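Local coordinates for ABC transporter substrate binding protein (Ribose) (Agrobacterium vitis, PDB 4WUT) that binds a sugar, here beta-D-fucopyranose, in the cleft between its two lobes and probably delivers it to an ABC transporter for uptake, at residues 34-39 / 245-250; 40-45 / 57-62; 129-134 / 263-268; 189-194 / 220-225. One frame throughout, in Å; residues are numbered along the deposited sequence.

Contact 1 (34-39 / 245-250). With FCB (beta-D-fucopyranose), chain E.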
loop_
_atom_site.group_PDB
_atom_site.type_symbol
_atom_site.label_atom_id
_atom_site.label_comp_id
_atom_site.label_asym_id
_atom_site.label_seq_id
_atom_site.Cartn_x
_atom_site.Cartn_y
_atom_site.Cartn_z
ATOM N N ASN A 34 2.004 -12.817 3.832
ATOM C CA ASN A 34 2.658 -13.268 2.610
ATOM C C ASN A 34 2.989 -12.130 1.660
ATOM O O ASN A 34 2.364 -12.012 0.593
ATOM C CB ASN A 34 1.746 -14.258 1.885
ATOM C CG ASN A 34 1.336 -15.418 2.763
ATOM O OD1 ASN A 34 2.135 -15.909 3.568
ATOM N ND2 ASN A 34 0.085 -15.872 2.613
ATOM N N SER A 35 3.977 -11.309 2.030
ATOM C CA SER A 35 4.230 -10.082 1.307
ATOM C C SER A 35 5.554 -9.426 1.703
ATOM O O SER A 35 5.816 -9.195 2.892
ATOM C CB SER A 35 3.060 -9.132 1.598
ATOM O OG SER A 35 3.360 -7.811 1.270
ATOM N N THR A 36 6.388 -9.089 0.726
ATOM C CA THR A 36 7.637 -8.402 1.051
ATOM C C THR A 36 7.339 -6.998 1.611
ATOM O O THR A 36 8.050 -6.519 2.474
ATOM C CB THR A 36 8.666 -8.368 -0.132
ATOM O OG1 THR A 36 8.013 -8.027 -1.354
ATOM C CG2 THR A 36 9.327 -9.708 -0.308
ATOM N N PHE A 37 6.270 -6.359 1.133
ATOM C CA PHE A 37 5.870 -5.060 1.653
ATOM C C PHE A 37 5.546 -5.174 3.147
ATOM O O PHE A 37 6.084 -4.431 3.946
ATOM C CB PHE A 37 4.673 -4.494 0.869
ATOM C CG PHE A 37 4.161 -3.183 1.407
ATOM C CD1 PHE A 37 3.198 -3.149 2.397
ATOM C CD2 PHE A 37 4.642 -1.977 0.918
ATOM C CE1 PHE A 37 2.741 -1.943 2.902
ATOM C CE2 PHE A 37 4.179 -0.776 1.432
ATOM C CZ PHE A 37 3.224 -0.767 2.412
ATOM N N TRP A 38 4.662 -6.102 3.519
ATOM C CA TRP A 38 4.262 -6.211 4.924
ATOM C C TRP A 38 5.411 -6.723 5.781
ATOM O O TRP A 38 5.514 -6.357 6.949
ATOM C CB TRP A 38 2.986 -7.061 5.111
ATOM C CG TRP A 38 1.781 -6.409 4.492
ATOM C CD1 TRP A 38 1.044 -6.864 3.443
ATOM C CD2 TRP A 38 1.208 -5.148 4.862
ATOM N NE1 TRP A 38 0.038 -5.971 3.146
ATOM C CE2 TRP A 38 0.126 -4.908 4.000
ATOM C CE3 TRP A 38 1.513 -4.204 5.835
ATOM C CZ2 TRP A 38 -0.650 -3.754 4.082
ATOM C CZ3 TRP A 38 0.743 -3.060 5.915
ATOM C CH2 TRP A 38 -0.333 -2.851 5.057
ATOM N N GLN A 39 6.319 -7.511 5.200
ATOM C CA GLN A 39 7.485 -7.945 5.956
ATOM C C GLN A 39 8.434 -6.778 6.268
ATOM O O GLN A 39 9.137 -6.793 7.278
ATOM C CB GLN A 39 8.198 -9.080 5.225
ATOM C CG GLN A 39 7.414 -10.383 5.321
ATOM C CD GLN A 39 7.779 -11.403 4.253
ATOM O OE1 GLN A 39 8.718 -11.216 3.481
ATOM N NE2 GLN A 39 7.015 -12.493 4.200
ATOM N N ASP A 245 5.600 0.581 -5.064
ATOM C CA ASP A 245 6.368 -0.164 -4.100
ATOM C C ASP A 245 7.762 -0.530 -4.630
ATOM O O ASP A 245 8.101 -0.216 -5.768
ATOM C CB ASP A 245 5.553 -1.334 -3.531
ATOM C CG ASP A 245 4.323 -0.857 -2.788
ATOM O OD1 ASP A 245 4.471 0.070 -1.963
ATOM O OD2 ASP A 245 3.224 -1.370 -3.045
ATOM N N GLY A 246 8.579 -1.136 -3.782
ATOM C CA GLY A 246 10.006 -1.095 -3.997
ATOM C C GLY A 246 10.785 -2.327 -3.596
ATOM O O GLY A 246 11.907 -2.209 -3.115
ATOM N N ASN A 247 10.205 -3.513 -3.781
ATOM C CA ASN A 247 10.972 -4.707 -3.460
ATOM C C ASN A 247 11.989 -5.034 -4.550
ATOM O O ASN A 247 12.141 -4.282 -5.505
ATOM C CB ASN A 247 10.038 -5.889 -3.193
ATOM C CG ASN A 247 9.557 -6.561 -4.447
ATOM O OD1 ASN A 247 9.569 -6.004 -5.546
ATOM N ND2 ASN A 247 9.076 -7.794 -4.280
ATOM N N GLN A 248 12.669 -6.163 -4.412
ATOM C CA GLN A 248 13.728 -6.524 -5.365
ATOM C C GLN A 248 13.203 -6.664 -6.804
ATOM O O GLN A 248 13.839 -6.199 -7.752
ATOM C CB GLN A 248 14.427 -7.808 -4.918
ATOM C CG GLN A 248 15.152 -7.691 -3.581
ATOM C CD GLN A 248 16.173 -6.569 -3.554
ATOM O OE1 GLN A 248 17.035 -6.464 -4.438
ATOM N NE2 GLN A 248 16.087 -5.723 -2.531
ATOM N N ASP A 249 12.044 -7.287 -6.991
ATOM C CA ASP A 249 11.516 -7.462 -8.347
ATOM C C ASP A 249 11.264 -6.107 -9.013
ATOM O O ASP A 249 11.530 -5.914 -10.188
ATOM C CB ASP A 249 10.191 -8.225 -8.350
ATOM C CG ASP A 249 10.295 -9.604 -7.748
ATOM O OD1 ASP A 249 10.607 -10.543 -8.490
ATOM O OD2 ASP A 249 10.031 -9.758 -6.538
ATOM N N LEU A 250 10.665 -5.190 -8.272
ATOM C CA LEU A 250 10.336 -3.883 -8.819
ATOM C C LEU A 250 11.596 -3.051 -9.081
ATOM O O LEU A 250 11.691 -2.365 -10.105
ATOM C CB LEU A 250 9.342 -3.165 -7.902
ATOM C CG LEU A 250 7.987 -3.886 -7.838
ATOM C CD1 LEU A 250 7.118 -3.361 -6.705
ATOM C CD2 LEU A 250 7.289 -3.729 -9.164
HETATM C C1 FCB E . 0.909 -1.436 -0.701
HETATM C C2 FCB E . -0.422 -0.948 -0.147
HETATM C C3 FCB E . -0.918 -1.811 0.880
HETATM C C4 FCB E . -0.962 -3.282 0.386
HETATM C C5 FCB E . 0.462 -3.575 -0.162
HETATM C C6 FCB E . 0.598 -5.028 -0.705
HETATM O O1 FCB E . 1.108 -0.740 -1.838
HETATM O O2 FCB E . -0.166 0.367 0.421
HETATM O O3 FCB E . -2.247 -1.337 1.214
HETATM O O4 FCB E . -1.997 -3.474 -0.611
HETATM O O5 FCB E . 0.743 -2.753 -1.208
#

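Contact 2 (40-45 / 57-62)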
loop_
_atom_site.group_PDB
_atom_site.type_symbol
_atom_site.label_atom_id
_atom_site.label_comp_id
_atom_site.label_asym_id
_atom_site.label_seq_id
_atom_site.Cartn_x
_atom_site.Cartn_y
_atom_site.Cartn_z
ATOM N N ASN A 40 8.462 -5.774 5.396
ATOM C CA ASN A 40 9.248 -4.571 5.691
ATOM C C ASN A 40 8.583 -3.720 6.787
ATOM O O ASN A 40 9.270 -3.148 7.635
ATOM C CB ASN A 40 9.482 -3.734 4.443
ATOM C CG ASN A 40 10.758 -2.897 4.538
ATOM O OD1 ASN A 40 11.813 -3.394 4.949
ATOM N ND2 ASN A 40 10.657 -1.608 4.202
ATOM N N VAL A 41 7.255 -3.657 6.788
ATOM C CA VAL A 41 6.555 -3.041 7.914
ATOM C C VAL A 41 6.908 -3.779 9.214
ATOM O O VAL A 41 7.221 -3.141 10.216
ATOM C CB VAL A 41 5.043 -3.036 7.690
ATOM C CG1 VAL A 41 4.311 -2.521 8.940
ATOM C CG2 VAL A 41 4.709 -2.194 6.470
ATOM N N GLN A 42 6.898 -5.118 9.180
ATOM C CA GLN A 42 7.298 -5.903 10.357
ATOM C C GLN A 42 8.720 -5.552 10.810
ATOM O O GLN A 42 8.992 -5.466 11.998
ATOM C CB GLN A 42 7.213 -7.403 10.073
ATOM C CG GLN A 42 7.594 -8.261 11.283
ATOM C CD GLN A 42 7.475 -9.744 11.007
ATOM O OE1 GLN A 42 7.572 -10.199 9.859
ATOM N NE2 GLN A 42 7.274 -10.512 12.065
ATOM N N LYS A 43 9.632 -5.395 9.857
ATOM C CA LYS A 43 11.008 -5.029 10.177
ATOM C C LYS A 43 11.067 -3.737 11.002
ATOM O O LYS A 43 11.780 -3.665 12.004
ATOM C CB LYS A 43 11.822 -4.900 8.885
ATOM C CG LYS A 43 13.321 -4.793 9.100
ATOM C CD LYS A 43 14.075 -4.836 7.766
ATOM C CE LYS A 43 15.503 -4.321 7.923
ATOM N NZ LYS A 43 16.177 -4.143 6.602
ATOM N N GLY A 44 10.327 -2.725 10.566
ATOM C CA GLY A 44 10.256 -1.456 11.274
ATOM C C GLY A 44 9.661 -1.619 12.660
ATOM O O GLY A 44 10.158 -1.055 13.629
ATOM N N ALA A 45 8.586 -2.384 12.761
ATOM C CA ALA A 45 7.970 -2.621 14.066
ATOM C C ALA A 45 8.933 -3.324 15.026
ATOM O O ALA A 45 9.005 -3.005 16.219
ATOM C CB ALA A 45 6.699 -3.428 13.902
ATOM N N ILE A 57 5.718 -7.386 20.580
ATOM C CA ILE A 57 4.738 -7.389 19.505
ATOM C C ILE A 57 4.485 -8.804 19.000
ATOM O O ILE A 57 5.349 -9.682 19.066
ATOM C CB ILE A 57 5.121 -6.490 18.271
ATOM C CG1 ILE A 57 6.397 -6.993 17.594
ATOM C CG2 ILE A 57 5.284 -5.030 18.667
ATOM C CD1 ILE A 57 6.794 -6.171 16.399
ATOM N N THR A 58 3.265 -9.002 18.541
ATOM C CA THR A 58 2.924 -10.131 17.708
ATOM C C THR A 58 2.643 -9.543 16.330
ATOM O O THR A 58 2.241 -8.390 16.215
ATOM C CB THR A 58 1.694 -10.854 18.252
ATOM O OG1 THR A 58 0.633 -9.910 18.406
ATOM C CG2 THR A 58 2.007 -11.486 19.609
ATOM N N PHE A 59 2.884 -10.318 15.282
ATOM C CA PHE A 59 2.665 -9.859 13.921
ATOM C C PHE A 59 1.849 -10.923 13.221
ATOM O O PHE A 59 2.272 -12.078 13.149
ATOM C CB PHE A 59 4.007 -9.684 13.205
ATOM C CG PHE A 59 3.902 -8.958 11.888
ATOM C CD1 PHE A 59 3.851 -7.571 11.856
ATOM C CD2 PHE A 59 3.900 -9.651 10.696
ATOM C CE1 PHE A 59 3.766 -6.894 10.636
ATOM C CE2 PHE A 59 3.809 -8.975 9.476
ATOM C CZ PHE A 59 3.743 -7.605 9.457
ATOM N N GLN A 60 0.675 -10.553 12.734
ATOM C CA GLN A 60 -0.275 -11.520 12.189
ATOM C C GLN A 60 -1.026 -10.893 11.022
ATOM O O GLN A 60 -1.185 -9.671 10.952
ATOM C CB GLN A 60 -1.276 -11.935 13.282
ATOM C CG GLN A 60 -0.713 -11.926 14.723
ATOM C CD GLN A 60 -1.464 -10.979 15.679
ATOM O OE1 GLN A 60 -2.551 -11.314 16.172
ATOM N NE2 GLN A 60 -0.872 -9.801 15.963
ATOM N N GLY A 61 -1.497 -11.722 10.103
ATOM C CA GLY A 61 -2.357 -11.270 9.037
ATOM C C GLY A 61 -2.969 -12.475 8.374
ATOM O O GLY A 61 -2.406 -13.586 8.495
ATOM N N PRO A 62 -4.113 -12.283 7.698
ATOM C CA PRO A 62 -4.726 -13.406 6.981
ATOM C C PRO A 62 -3.884 -13.879 5.810
ATOM O O PRO A 62 -2.812 -13.343 5.537
ATOM C CB PRO A 62 -6.060 -12.825 6.480
ATOM C CG PRO A 62 -6.352 -11.694 7.416
ATOM C CD PRO A 62 -4.998 -11.106 7.732
#

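Contact 3 (129-134 / 263-268). With FCB (beta-D-fucopyranose), chain E.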
loop_
_atom_site.group_PDB
_atom_site.type_symbol
_atom_site.label_atom_id
_atom_site.label_comp_id
_atom_site.label_asym_id
_atom_site.label_seq_id
_atom_site.Cartn_x
_atom_site.Cartn_y
_atom_site.Cartn_z
ATOM N N LEU A 129 -1.031 6.636 10.207
ATOM C CA LEU A 129 0.256 6.814 9.531
ATOM C C LEU A 129 0.185 6.163 8.167
ATOM O O LEU A 129 -0.062 4.963 8.069
ATOM C CB LEU A 129 1.385 6.127 10.307
ATOM C CG LEU A 129 1.785 6.596 11.698
ATOM C CD1 LEU A 129 0.753 6.214 12.732
ATOM C CD2 LEU A 129 3.135 6.011 12.072
ATOM N N ALA A 130 0.387 6.927 7.117
ATOM C CA ALA A 130 0.213 6.408 5.771
ATOM C C ALA A 130 0.776 7.359 4.735
ATOM O O ALA A 130 1.018 8.555 4.997
ATOM C CB ALA A 130 -1.283 6.151 5.488
ATOM N N THR A 131 0.988 6.821 3.545
ATOM C CA THR A 131 1.187 7.642 2.355
ATOM C C THR A 131 -0.005 8.588 2.157
ATOM O O THR A 131 -1.142 8.225 2.437
ATOM C CB THR A 131 1.327 6.750 1.117
ATOM O OG1 THR A 131 2.430 5.870 1.306
ATOM C CG2 THR A 131 1.519 7.547 -0.169
ATOM N N ASP A 132 0.240 9.808 1.707
ATOM C CA ASP A 132 -0.830 10.611 1.154
ATOM C C ASP A 132 -1.193 10.023 -0.196
ATOM O O ASP A 132 -0.616 10.369 -1.234
ATOM C CB ASP A 132 -0.378 12.065 1.010
ATOM C CG ASP A 132 -1.427 12.954 0.388
ATOM O OD1 ASP A 132 -2.402 12.453 -0.207
ATOM O OD2 ASP A 132 -1.272 14.192 0.475
ATOM N N ASN A 133 -2.116 9.064 -0.182
ATOM C CA ASN A 133 -2.359 8.274 -1.389
ATOM C C ASN A 133 -2.911 9.038 -2.588
ATOM O O ASN A 133 -2.583 8.726 -3.735
ATOM C CB ASN A 133 -3.198 7.038 -1.079
ATOM C CG ASN A 133 -2.374 5.978 -0.434
ATOM O OD1 ASN A 133 -1.520 5.379 -1.084
ATOM N ND2 ASN A 133 -2.546 5.795 0.861
ATOM N N LYS A 134 -3.755 10.027 -2.346
ATOM C CA LYS A 134 -4.220 10.862 -3.445
ATOM C C LYS A 134 -3.032 11.540 -4.102
ATOM O O LYS A 134 -2.905 11.503 -5.329
ATOM C CB LYS A 134 -5.231 11.887 -2.957
ATOM C CG LYS A 134 -5.667 12.898 -4.022
ATOM C CD LYS A 134 -6.612 13.936 -3.443
ATOM C CE LYS A 134 -6.825 15.087 -4.419
ATOM N NZ LYS A 134 -7.216 16.333 -3.716
ATOM N N VAL A 263 6.390 4.123 -7.491
ATOM C CA VAL A 263 6.176 5.054 -6.391
ATOM C C VAL A 263 6.347 4.274 -5.091
ATOM O O VAL A 263 5.566 3.352 -4.798
ATOM C CB VAL A 263 4.767 5.706 -6.459
ATOM C CG1 VAL A 263 4.563 6.707 -5.339
ATOM C CG2 VAL A 263 4.525 6.356 -7.825
ATOM N N VAL A 264 7.333 4.658 -4.303
ATOM C CA VAL A 264 7.748 3.889 -3.151
ATOM C C VAL A 264 7.369 4.612 -1.868
ATOM O O VAL A 264 7.641 5.801 -1.692
ATOM C CB VAL A 264 9.273 3.602 -3.183
ATOM C CG1 VAL A 264 9.663 2.668 -2.047
ATOM C CG2 VAL A 264 9.668 2.996 -4.535
ATOM N N GLN A 265 6.751 3.851 -0.967
ATOM C CA GLN A 265 6.213 4.347 0.297
ATOM C C GLN A 265 7.187 4.167 1.467
ATOM O O GLN A 265 8.240 3.551 1.335
ATOM C CB GLN A 265 4.906 3.623 0.626
ATOM C CG GLN A 265 3.914 3.590 -0.482
ATOM C CD GLN A 265 2.667 2.873 -0.045
ATOM O OE1 GLN A 265 1.836 3.433 0.675
ATOM N NE2 GLN A 265 2.549 1.630 -0.424
ATOM N N GLY A 266 6.836 4.732 2.617
ATOM C CA GLY A 266 7.633 4.584 3.824
ATOM C C GLY A 266 7.173 3.393 4.643
ATOM O O GLY A 266 6.693 3.525 5.780
ATOM N N SER A 267 7.313 2.207 4.070
ATOM C CA SER A 267 6.790 1.011 4.740
ATOM C C SER A 267 7.488 0.691 6.076
ATOM O O SER A 267 6.844 0.376 7.084
ATOM C CB SER A 267 6.812 -0.196 3.799
ATOM O OG SER A 267 8.100 -0.497 3.339
ATOM N N TYR A 268 8.808 0.767 6.092
ATOM C CA TYR A 268 9.542 0.573 7.336
ATOM C C TYR A 268 9.089 1.591 8.371
ATOM O O TYR A 268 8.872 1.238 9.516
ATOM C CB TYR A 268 11.041 0.709 7.067
ATOM C CG TYR A 268 11.971 0.469 8.234
ATOM C CD1 TYR A 268 12.274 1.486 9.123
ATOM C CD2 TYR A 268 12.592 -0.758 8.409
ATOM C CE1 TYR A 268 13.167 1.279 10.175
ATOM C CE2 TYR A 268 13.470 -0.975 9.451
ATOM C CZ TYR A 268 13.749 0.037 10.328
ATOM O OH TYR A 268 14.634 -0.185 11.367
HETATM C C1 FCB E . 0.909 -1.436 -0.701
HETATM C C2 FCB E . -0.422 -0.948 -0.147
HETATM C C3 FCB E . -0.918 -1.811 0.880
HETATM C C4 FCB E . -0.962 -3.282 0.386
HETATM C C5 FCB E . 0.462 -3.575 -0.162
HETATM C C6 FCB E . 0.598 -5.028 -0.705
HETATM O O1 FCB E . 1.108 -0.740 -1.838
HETATM O O2 FCB E . -0.166 0.367 0.421
HETATM O O3 FCB E . -2.247 -1.337 1.214
HETATM O O4 FCB E . -1.997 -3.474 -0.611
HETATM O O5 FCB E . 0.743 -2.753 -1.208
HETATM O O HOH W 1 -0.313 4.109 2.417
HETATM O O HOH W 2 4.485 6.306 2.908
#

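Contact 4 (189-194 / 220-225)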
loop_
_atom_site.group_PDB
_atom_site.type_symbol
_atom_site.label_atom_id
_atom_site.label_comp_id
_atom_site.label_asym_id
_atom_site.label_seq_id
_atom_site.Cartn_x
_atom_site.Cartn_y
_atom_site.Cartn_z
ATOM N N TYR A 189 -8.971 -2.883 -13.403
ATOM C CA TYR A 189 -9.030 -4.301 -13.113
ATOM C C TYR A 189 -8.593 -4.484 -11.667
ATOM O O TYR A 189 -7.903 -3.619 -11.095
ATOM C CB TYR A 189 -8.158 -5.073 -14.106
ATOM C CG TYR A 189 -8.677 -4.896 -15.511
ATOM C CD1 TYR A 189 -9.778 -5.609 -15.962
ATOM C CD2 TYR A 189 -8.120 -3.960 -16.365
ATOM C CE1 TYR A 189 -10.286 -5.411 -17.242
ATOM C CE2 TYR A 189 -8.635 -3.759 -17.629
ATOM C CZ TYR A 189 -9.704 -4.475 -18.058
ATOM O OH TYR A 189 -10.194 -4.263 -19.314
ATOM N N TYR A 190 -9.026 -5.577 -11.040
ATOM C CA TYR A 190 -8.730 -5.811 -9.627
ATOM C C TYR A 190 -8.053 -7.147 -9.414
ATOM O O TYR A 190 -8.674 -8.208 -9.598
ATOM C CB TYR A 190 -9.981 -5.675 -8.770
ATOM C CG TYR A 190 -10.573 -4.276 -8.846
ATOM C CD1 TYR A 190 -9.985 -3.200 -8.185
ATOM C CD2 TYR A 190 -11.683 -4.030 -9.624
ATOM C CE1 TYR A 190 -10.519 -1.925 -8.272
ATOM C CE2 TYR A 190 -12.234 -2.776 -9.717
ATOM C CZ TYR A 190 -11.670 -1.733 -9.043
ATOM O OH TYR A 190 -12.245 -0.478 -9.172
ATOM N N SER A 191 -6.794 -7.108 -8.999
ATOM C CA SER A 191 -5.983 -8.309 -8.834
ATOM C C SER A 191 -6.225 -9.034 -7.513
ATOM O O SER A 191 -5.725 -10.149 -7.323
ATOM C CB SER A 191 -4.509 -7.977 -8.837
ATOM O OG SER A 191 -4.192 -7.243 -7.671
ATOM N N GLN A 192 -6.959 -8.413 -6.592
ATOM C CA GLN A 192 -7.102 -8.910 -5.200
ATOM C C GLN A 192 -5.733 -9.074 -4.496
ATOM O O GLN A 192 -5.562 -9.860 -3.566
ATOM C CB GLN A 192 -7.918 -10.214 -5.121
ATOM C CG GLN A 192 -9.225 -10.130 -5.876
ATOM C CD GLN A 192 -10.076 -9.014 -5.381
ATOM O OE1 GLN A 192 -10.039 -8.667 -4.198
ATOM N NE2 GLN A 192 -10.859 -8.441 -6.273
ATOM N N SER A 193 -4.767 -8.263 -4.942
ATOM C CA SER A 193 -3.379 -8.325 -4.443
ATOM C C SER A 193 -2.704 -9.694 -4.654
ATOM O O SER A 193 -1.799 -10.086 -3.911
ATOM C CB SER A 193 -3.270 -7.882 -2.988
ATOM O OG SER A 193 -3.539 -6.477 -2.918
ATOM N N GLN A 194 -3.159 -10.401 -5.682
ATOM C CA GLN A 194 -2.556 -11.676 -6.062
ATOM C C GLN A 194 -1.711 -11.441 -7.303
ATOM O O GLN A 194 -2.229 -11.047 -8.355
ATOM C CB GLN A 194 -3.622 -12.734 -6.342
ATOM C CG GLN A 194 -4.427 -13.148 -5.133
ATOM C CD GLN A 194 -3.588 -13.844 -4.094
ATOM O OE1 GLN A 194 -2.528 -14.407 -4.397
ATOM N NE2 GLN A 194 -4.047 -13.812 -2.856
ATOM N N GLU A 220 2.216 -3.428 -4.825
ATOM C CA GLU A 220 3.371 -4.304 -5.007
ATOM C C GLU A 220 3.068 -5.572 -5.837
ATOM O O GLU A 220 3.664 -5.779 -6.907
ATOM C CB GLU A 220 4.024 -4.634 -3.658
ATOM C CG GLU A 220 5.242 -5.547 -3.778
ATOM C CD GLU A 220 5.749 -6.000 -2.412
ATOM O OE1 GLU A 220 5.044 -6.783 -1.735
ATOM O OE2 GLU A 220 6.832 -5.557 -1.987
ATOM N N PRO A 221 2.138 -6.426 -5.374
ATOM C CA PRO A 221 1.935 -7.645 -6.156
ATOM C C PRO A 221 1.347 -7.370 -7.540
ATOM O O PRO A 221 1.615 -8.101 -8.497
ATOM C CB PRO A 221 0.957 -8.452 -5.306
ATOM C CG PRO A 221 0.263 -7.410 -4.449
ATOM C CD PRO A 221 1.350 -6.449 -4.135
ATOM N N THR A 222 0.553 -6.323 -7.666
ATOM C CA THR A 222 -0.089 -6.039 -8.934
ATOM C C THR A 222 0.982 -5.582 -9.917
ATOM O O THR A 222 0.983 -5.984 -11.076
ATOM C CB THR A 222 -1.209 -4.995 -8.789
ATOM O OG1 THR A 222 -2.182 -5.442 -7.832
ATOM C CG2 THR A 222 -1.865 -4.723 -10.085
ATOM N N ALA A 223 1.886 -4.736 -9.433
ATOM C CA ALA A 223 2.929 -4.217 -10.311
ATOM C C ALA A 223 3.917 -5.290 -10.709
ATOM O O ALA A 223 4.450 -5.264 -11.828
ATOM C CB ALA A 223 3.636 -3.057 -9.618
ATOM N N ILE A 224 4.191 -6.237 -9.815
ATOM C CA ILE A 224 5.079 -7.352 -10.150
ATOM C C ILE A 224 4.435 -8.242 -11.213
ATOM O O ILE A 224 5.044 -8.598 -12.218
ATOM C CB ILE A 224 5.446 -8.163 -8.908
ATOM C CG1 ILE A 224 6.293 -7.293 -7.965
ATOM C CG2 ILE A 224 6.214 -9.432 -9.323
ATOM C CD1 ILE A 224 6.570 -7.861 -6.627
ATOM N N GLY A 225 3.177 -8.600 -11.019
ATOM C CA GLY A 225 2.519 -9.394 -12.033
ATOM C C GLY A 225 2.457 -8.677 -13.371
ATOM O O GLY A 225 2.576 -9.295 -14.413
#

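Contact 1 (34-39 / 245-250)
Thr36 and Asn247 supply the polar link: Asn247 ND2 donates to Thr36 OG1 at 3.1 Å, the bond bent to 139° and the hydroxyl tilted from the amide plane. That hydroxyl has a stronger partner in the carboxylate of Glu220, so Thr36 ties the amide to a buried acid. An asparagine suits its place because its two ends do different work. While ND2 reaches across, OD1 caps helix 248-255 by accepting from Leu250 N at 3.0 Å, nearly straight at 167°. Ser35 does the same for helix 36-49, its OG receiving Trp38 N at 3.1 Å. The Thr36-Asn247 bond joins the N-terminal ends of two helices from different lobes, consistent with the closed form of a type I periplasmic binding protein.

The other contacts gather round the fucose, aromatic on one side and acidic on the other. Phe37 CG stands anti to the backbone N (chi1 177°), which sets the ring beside both: FCB C1 sits over the centre of one face, while Phe37 CE2 lies 3.5 Å from Asp245 OD1. Trp38 turns a face to Phe37 CD1 and brings CZ2 obliquely to 3.7 Å from FCB C4, and its NE1 bonds to Glu65; aromatic rings suit a sugar's carbon-bearing surface. Asp245, whose carboxylate can accept from a hydroxyl, receives the hydrogen bond of FCB O1 on OD2 at 2.5 Å.

Contact 2 (40-45 / 57-62)
Gln42 and Ala45 of helix 36-49 rest on Phe59 and Ile57 of strand 56-60 in a largely apolar helix-on-sheet contact at an outermost strand of the sheet. Its larger part is Gln42 spread over one face of the Phe59 ring. Gln42 CB stands 3.5 Å from the centroid of the Phe59 ring and 14° off its normal, a CH-pi contact. With CG opposite the backbone N (chi1 -179°) and the rest of the chain extended, the side chain runs on across the same face, until its amide stacks almost parallel to the ring, 12° between the planes; Gln42 CD comes within 3.6 Å of Phe59 CD2. A glutamine fits this partly exposed border well, having methylenes for the ring and a flat amide to lay over it.

One helical turn further, the small Ala45 leaves room for a longer partner: Ile57 CD1 reaches Ala45 CB at 3.7 Å. Ala45 also touches Val275 of helix 267-282, and Phe59 packs on Val28 of the adjoining strand, so both pairs belong to a wider hydrophobic layer. Strand 25-29, helix 36-49 and strand 56-60 form a beta-alpha-beta crossover between parallel neighbours, the building unit of the Rossmann-like lobes in periplasmic binding proteins.

Contact 3 (129-134 / 263-268)
Thr131 and Gln265 are joined by a notably short side-chain hydrogen bond: Thr131 OG1 donates to Gln265 OE1 at 2.6 Å. The hydroxyl lies in the carbonyl plane, on a lone pair, with a C=O...donor angle of 115°. Each residue sits where its chain leaves a strand for a helix, 127-130 into 133-148 and 261-265 into 267-282. In type I periplasmic binding proteins the chain crosses between the lobes three times, and these two segments are probably at two of those hinge crossings.

Two waters widen the link. One donates to Thr131 OG1 at 2.6 Å and accepts from Gly266 N, so the hydroxyl both gives and receives. The other accepts from Thr131 N and from Asn133 ND2, and lies 2.8 Å from Gln265 OE1. Asn133 spends its other end, OD1, on Arg169, which itself bonds the sugar.

Glutamine suits this place because its amide must accept on one side and donate on the other. Its chain is extended beyond CG, carrying Gln265 NE2 to 3.1 Å from FCB O2, a bond straight to 167°. By donating to OE1, Thr131 probably fixes the flip of the amide, perhaps helped by the water, and so keeps NE2 on the side of the sugar and Asp245.

Contact 4 (189-194 / 220-225)
The ring of Pro221 meets the turn at Ser193 along its CB-CG side: Pro221 CG lies 3.4 Å from Ser193 O, and Pro221 CB 3.5 Å from the same oxygen. Its CD side comes to about 4 Å from the bound fucose, between nearest atoms, so the ring is wedged between the turn and the sugar site. The turn is a type I' beta turn from Ser191 to Gln194, linking strand 184-190 to helix 195-208 in the Rossmann-like lobe that also holds helix 220-232. Gln192 and Ser193 both take left-handed backbone angles in it, and Gln194 N closes it on Ser191 O. Proline suits the first turn of helix 220-232, where an amide N-H is not required by the helix, and its stiff ring offers carbon to a backbone carbonyl.

The polar half of the contact pairs two hydroxyls, Ser191 OG and Thr222 OG1, 2.7 Å apart. Small hydroxyl side chains suit a buried meeting this close. Thr222 OG1 is also bonded to Asn219, which in turn holds the sugar, and Ser193 OG bonds to Asn219 and, across the cleft, to Glu65, both of which bind the sugar. The turn therefore stands in the second shell of the pocket. Ser191 has its OG between the backbone N and the carbonyl carbon (chi1 68°), folding it back over its own turn; there Ser191 OG accepts from Ser193 N at 3.0 Å and 132°, which makes an ST turn.

Contact 1 is the hub, its centre 12 Å from that of contact 4 and 13 Å from those of contacts 2 and 3. Contacts 1 and 2 share helix 36-49, where Trp38 O packs 3.3 Å from Phe59 CZ. Contacts 1 and 3 both touch the fucose and are joined beside it, Asp245 OD1 lying 2.9 Å from Gln265 NE2. From contact 4, Glu220 OE1 reaches Phe37 N at 3.1 Å, tying helix 220-232 to helix 36-49 across the cleft. Contacts 2 and 3 meet through Asn40 ND2 and Ser267 OG, 2.9 Å apart, whereas contacts 2 and 4, with centres 21 Å apart, do not touch.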